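Local coordinates for protein angel homolog 2 (Homo sapiens, PDB 6RW0) that acts as a 2',3'-cyclic phosphatase of the CCR4 deadenylase family and probably binds the 3'-untranslated regions of messenger RNA, at residues A[80-83]-A[84-87]; A[396-399]-A[400-404]. All coordinates share one frame; numbering follows the deposited sequence.

Contact 1 (A[80-83]-A[84-87]); sequences LHWS and FRFP
Trp-82 meets both Arg-85 and Phe-86 in the first turn of helix 82-96, a helix of the endonuclease/exonuclease/phosphatase fold that begins right after its N-cap residue His-81. A chi1 of -178° puts CG of Trp-82 opposite the backbone N and beside the carbonyl carbon, which carries the six-membered ring to Phe-86. Phe-86 CB sits over that ring, a CH-pi contact 3.7 Å from the ring centroid to CB and 17° off the normal. The phenyl ring itself lies obliquely to the six-membered ring of Trp-82, centroids 5.4 Å apart. The Arg-85 side chain crosses that of Trp-82 at about a right angle, with CZ at the indole edge, in plane. Its chain, bent at chi3 (-56°), brings NH2 to 3.4 Å from Trp-82 CE3, the indole carbon lying over one face of the guanidinium. NH2 donates to Leu-60 O and Gln-62 OE1, and NH1 to Ile-59 O and Ser-415 O, which fixes the rotation of the group. Trp-82 NE1 donates to Glu-114 of helix 108-121, and His-110 stacks on the indole. Replacing Trp-82 by an alanine would probably leave Glu-114 without this donor and open a gap beside Phe-86 CB and the guanidinium face. In the backbone, Phe-86 N binds Trp-82 O at 3.0 Å. His-81 O takes two donors: Arg-85 N at 2.9 Å, and Phe-84 N, also 2.9 Å from that oxygen, standing above the carbonyl plane.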
loop_
_atom_site.group_PDB
_atom_site.type_symbol
_atom_site.label_atom_id
_atom_site.label_comp_id
_atom_site.label_asym_id
_atom_site.label_seq_id
_atom_site.Cartn_x
_atom_site.Cartn_y
_atom_site.Cartn_z
ATOM N N LEU A 80 -2.698 -22.097 -9.467
ATOM C CA LEU A 80 -2.381 -21.624 -8.128
ATOM C C LEU A 80 -0.968 -21.954 -7.673
ATOM O O LEU A 80 -0.500 -21.349 -6.706
ATOM C CB LEU A 80 -3.384 -22.178 -7.114
ATOM C CG LEU A 80 -4.823 -21.724 -7.337
ATOM C CD1 LEU A 80 -5.733 -22.460 -6.376
ATOM C CD2 LEU A 80 -4.975 -20.229 -7.153
ATOM N N HIS A 81 -0.274 -22.876 -8.334
ATOM C CA HIS A 81 1.060 -23.260 -7.893
ATOM C C HIS A 81 2.048 -22.115 -8.070
ATOM O O HIS A 81 1.993 -21.371 -9.053
ATOM C CB HIS A 81 1.540 -24.467 -8.694
ATOM C CG HIS A 81 0.661 -25.666 -8.549
ATOM N ND1 HIS A 81 0.500 -26.327 -7.352
ATOM C CD2 HIS A 81 -0.115 -26.316 -9.447
ATOM C CE1 HIS A 81 -0.336 -27.336 -7.518
ATOM N NE2 HIS A 81 -0.723 -27.352 -8.781
ATOM N N TRP A 82 2.972 -21.981 -7.116
ATOM C CA TRP A 82 3.981 -20.931 -7.223
ATOM C C TRP A 82 4.828 -21.091 -8.481
ATOM O O TRP A 82 5.268 -20.093 -9.060
ATOM C CB TRP A 82 4.858 -20.914 -5.974
ATOM C CG TRP A 82 5.915 -19.850 -5.946
ATOM C CD1 TRP A 82 7.261 -20.048 -5.890
ATOM C CD2 TRP A 82 5.720 -18.432 -5.953
ATOM N NE1 TRP A 82 7.917 -18.842 -5.851
ATOM C CE2 TRP A 82 6.992 -17.833 -5.903
ATOM C CE3 TRP A 82 4.598 -17.611 -6.015
ATOM C CZ2 TRP A 82 7.163 -16.453 -5.903
ATOM C CZ3 TRP A 82 4.771 -16.246 -5.997
ATOM C CH2 TRP A 82 6.039 -15.681 -5.950
ATOM N N SER A 83 5.060 -22.328 -8.927
ATOM C CA SER A 83 5.818 -22.541 -10.157
ATOM C C SER A 83 5.105 -21.960 -11.373
ATOM O O SER A 83 5.749 -21.676 -12.394
ATOM C CB SER A 83 6.046 -24.040 -10.362
ATOM O OG SER A 83 4.811 -24.728 -10.469
ATOM N N PHE A 84 3.777 -21.818 -11.301
ATOM C CA PHE A 84 2.966 -21.190 -12.339
ATOM C C PHE A 84 2.897 -19.674 -12.140
ATOM O O PHE A 84 3.081 -18.897 -13.086
ATOM C CB PHE A 84 1.546 -21.793 -12.323
ATOM C CG PHE A 84 0.682 -21.323 -13.459
ATOM C CD1 PHE A 84 -0.034 -20.139 -13.366
ATOM C CD2 PHE A 84 0.605 -22.053 -14.628
ATOM C CE1 PHE A 84 -0.810 -19.688 -14.421
ATOM C CE2 PHE A 84 -0.175 -21.609 -15.686
ATOM C CZ PHE A 84 -0.877 -20.418 -15.581
ATOM N N ARG A 85 2.665 -19.236 -10.906
ATOM C CA ARG A 85 2.391 -17.826 -10.661
ATOM C C ARG A 85 3.633 -16.956 -10.796
ATOM O O ARG A 85 3.557 -15.850 -11.342
ATOM C CB ARG A 85 1.782 -17.644 -9.269
ATOM C CG ARG A 85 0.456 -18.361 -9.092
ATOM C CD ARG A 85 -0.315 -17.853 -7.881
ATOM N NE ARG A 85 0.416 -17.926 -6.616
ATOM C CZ ARG A 85 0.804 -16.879 -5.883
ATOM N NH1 ARG A 85 0.583 -15.630 -6.269
ATOM N NH2 ARG A 85 1.438 -17.088 -4.740
ATOM N N PHE A 86 4.767 -17.389 -10.250
ATOM C CA PHE A 86 5.925 -16.502 -10.240
ATOM C C PHE A 86 6.372 -16.110 -11.644
ATOM O O PHE A 86 6.645 -14.920 -11.875
ATOM C CB PHE A 86 7.077 -17.086 -9.429
ATOM C CG PHE A 86 8.316 -16.252 -9.518
ATOM C CD1 PHE A 86 8.329 -14.966 -9.008
ATOM C CD2 PHE A 86 9.440 -16.724 -10.162
ATOM C CE1 PHE A 86 9.470 -14.176 -9.112
ATOM C CE2 PHE A 86 10.572 -15.939 -10.266
ATOM C CZ PHE A 86 10.582 -14.667 -9.742
ATOM N N PRO A 87 6.476 -17.022 -12.615
ATOM C CA PRO A 87 6.837 -16.560 -13.966
ATOM C C PRO A 87 5.894 -15.508 -14.520
ATOM O O PRO A 87 6.343 -14.588 -15.215
ATOM C CB PRO A 87 6.841 -17.851 -14.796
ATOM C CG PRO A 87 7.117 -18.930 -13.805
ATOM C CD PRO A 87 6.435 -18.493 -12.525
#

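Contact 2 (A[396-399]-A[400-404]); sequences SLLT and EQDLW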
loop_
_atom_site.group_PDB
_atom_site.type_symbol
_atom_site.label_atom_id
_atom_site.label_comp_id
_atom_site.label_asym_id
_atom_site.label_seq_id
_atom_site.Cartn_x
_atom_site.Cartn_y
_atom_site.Cartn_z
ATOM N N SER A 396 -4.944 2.174 -16.144
ATOM C CA SER A 396 -6.330 2.103 -15.698
ATOM C C SER A 396 -6.653 0.750 -15.065
ATOM O O SER A 396 -6.103 -0.293 -15.438
ATOM C CB SER A 396 -7.272 2.404 -16.860
ATOM O OG SER A 396 -7.171 1.435 -17.881
ATOM N N LEU A 397 -7.575 0.760 -14.103
ATOM C CA LEU A 397 -8.002 -0.415 -13.316
ATOM C C LEU A 397 -9.221 -1.044 -14.011
ATOM O O LEU A 397 -9.516 -0.683 -15.128
ATOM C CB LEU A 397 -8.243 0.085 -11.879
ATOM C CG LEU A 397 -6.987 0.178 -11.023
ATOM C CD1 LEU A 397 -7.309 0.893 -9.726
ATOM C CD2 LEU A 397 -6.412 -1.191 -10.741
ATOM N N LEU A 398 -9.833 -2.030 -13.393
ATOM C CA LEU A 398 -10.966 -2.777 -13.950
ATOM C C LEU A 398 -12.102 -2.812 -12.941
ATOM O O LEU A 398 -11.923 -2.424 -11.823
ATOM C CB LEU A 398 -10.488 -4.192 -14.265
ATOM C CG LEU A 398 -9.333 -4.300 -15.247
ATOM C CD1 LEU A 398 -8.872 -5.731 -15.337
ATOM C CD2 LEU A 398 -9.729 -3.782 -16.614
ATOM N N THR A 399 -13.265 -3.211 -13.405
ATOM C CA THR A 399 -14.447 -3.392 -12.551
ATOM C C THR A 399 -14.511 -4.834 -12.050
ATOM O O THR A 399 -13.821 -5.687 -12.558
ATOM C CB THR A 399 -15.739 -3.040 -13.290
ATOM O OG1 THR A 399 -15.924 -4.051 -14.268
ATOM C CG2 THR A 399 -15.712 -1.674 -13.929
ATOM N N GLU A 400 -15.374 -5.068 -11.068
ATOM C CA GLU A 400 -15.642 -6.402 -10.509
ATOM C C GLU A 400 -16.175 -7.283 -11.645
ATOM O O GLU A 400 -15.756 -8.396 -11.753
ATOM C CB GLU A 400 -16.665 -6.274 -9.379
ATOM C CG GLU A 400 -17.130 -7.602 -8.827
ATOM C CD GLU A 400 -18.087 -7.474 -7.657
ATOM O OE1 GLU A 400 -18.406 -6.354 -7.310
ATOM O OE2 GLU A 400 -18.494 -8.497 -7.141
ATOM N N GLN A 401 -17.076 -6.750 -12.457
ATOM C CA GLN A 401 -17.667 -7.516 -13.577
ATOM C C GLN A 401 -16.572 -7.888 -14.578
ATOM O O GLN A 401 -16.583 -9.001 -15.041
ATOM C CB GLN A 401 -18.781 -6.728 -14.253
ATOM C CG GLN A 401 -19.477 -7.542 -15.328
ATOM C CD GLN A 401 -20.508 -6.794 -16.131
ATOM O OE1 GLN A 401 -20.679 -5.590 -16.012
ATOM N NE2 GLN A 401 -21.200 -7.521 -16.983
ATOM N N ASP A 402 -15.641 -6.990 -14.855
ATOM C CA ASP A 402 -14.534 -7.285 -15.790
ATOM C C ASP A 402 -13.745 -8.475 -15.249
ATOM O O ASP A 402 -13.409 -9.333 -15.983
ATOM C CB ASP A 402 -13.527 -6.135 -15.874
ATOM C CG ASP A 402 -13.965 -4.910 -16.645
ATOM O OD1 ASP A 402 -14.824 -5.054 -17.504
ATOM O OD2 ASP A 402 -13.459 -3.818 -16.331
ATOM N N LEU A 403 -13.435 -8.472 -13.965
ATOM C CA LEU A 403 -12.619 -9.548 -13.367
ATOM C C LEU A 403 -13.381 -10.874 -13.332
ATOM O O LEU A 403 -12.756 -11.883 -13.509
ATOM C CB LEU A 403 -12.092 -9.083 -12.012
ATOM C CG LEU A 403 -10.972 -8.058 -12.129
ATOM C CD1 LEU A 403 -10.570 -7.562 -10.760
ATOM C CD2 LEU A 403 -9.777 -8.635 -12.855
ATOM N N TRP A 404 -14.680 -10.864 -13.070
ATOM C CA TRP A 404 -15.394 -12.143 -13.134
ATOM C C TRP A 404 -15.552 -12.644 -14.568
ATOM O O TRP A 404 -15.706 -13.853 -14.774
ATOM C CB TRP A 404 -16.726 -12.109 -12.364
ATOM C CG TRP A 404 -16.453 -12.201 -10.886
ATOM C CD1 TRP A 404 -16.692 -11.244 -9.936
ATOM C CD2 TRP A 404 -15.820 -13.291 -10.205
ATOM N NE1 TRP A 404 -16.258 -11.681 -8.706
ATOM C CE2 TRP A 404 -15.721 -12.934 -8.843
ATOM C CE3 TRP A 404 -15.343 -14.544 -10.610
ATOM C CZ2 TRP A 404 -15.162 -13.781 -7.888
ATOM C CZ3 TRP A 404 -14.779 -15.384 -9.653
ATOM C CH2 TRP A 404 -14.694 -14.993 -8.311
HETATM O O HOH W 1 -18.339 -3.569 -15.471
#
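Thr-399 and Asp-402 exchange hydrogen bonds in a capping box, the reciprocal pairing of side chain and backbone that closes the N-terminus of helix 400-405. In one direction Asp-402 N donates to Thr-399 OG1 across 3.0 Å, satisfying a first-turn amide that has no preceding helical carbonyl to bind. The threonine hydroxyl reaches it because chi1 of 70° sets OG1 between the backbone N and the carbonyl carbon, facing the turn. In the other direction Thr-399 N donates to Asp-402 OD2, also at 3.0 Å; the bond is almost straight at 178°, although the amide meets the oxygen from above the carboxylate plane, 41° out of it. A negative carboxylate here would probably also interact favourably with the positive end of the helix dipole. Thr-399 uses its carbonyl as well: Leu-403 N binds Thr-399 O at 3.1 Å, the first regular turn of the helix, and Trp-404 N follows onto Glu-400 O. Next to the box, Leu-398 lays CB against Asp-402 OD2 and crosses Leu-403 at about a right angle, its CD1 3.9 Å from Leu-403 CD2. Val-352 and Cys-355 also pack on Leu-403, joining the helix start to the segment around strand 354-356. A water also bridges the cap to the extended Gln-401 side chain, lying 2.7 Å from Thr-399 OG1 and donating to Gln-401 OE1 at 3.1 Å.

How the contacts relate
Both contacts mark the start of a helix within the endonuclease/exonuclease/phosphatase fold, but on separate helices. Contact 1 comes first along the chain, opening helix 82-96, which leads into strand 100-107; contact 2 follows much later, where the chain leaves strand 390-395 for helix 400-405. Strands 100-107 and 390-395 belong to the same seven-stranded mixed sheet, so both helices connect to it. The centres of contact 1 and contact 2 are 22 Å apart, and the nearest atoms of contact 1 and contact 2 about 11 Å. The two helix starts are thus separate pieces of packing, contact 1 the nearer to the bound magnesium ion, with the Arg-85 side chain about 9 Å from it, against about 14 Å for that of Leu-403.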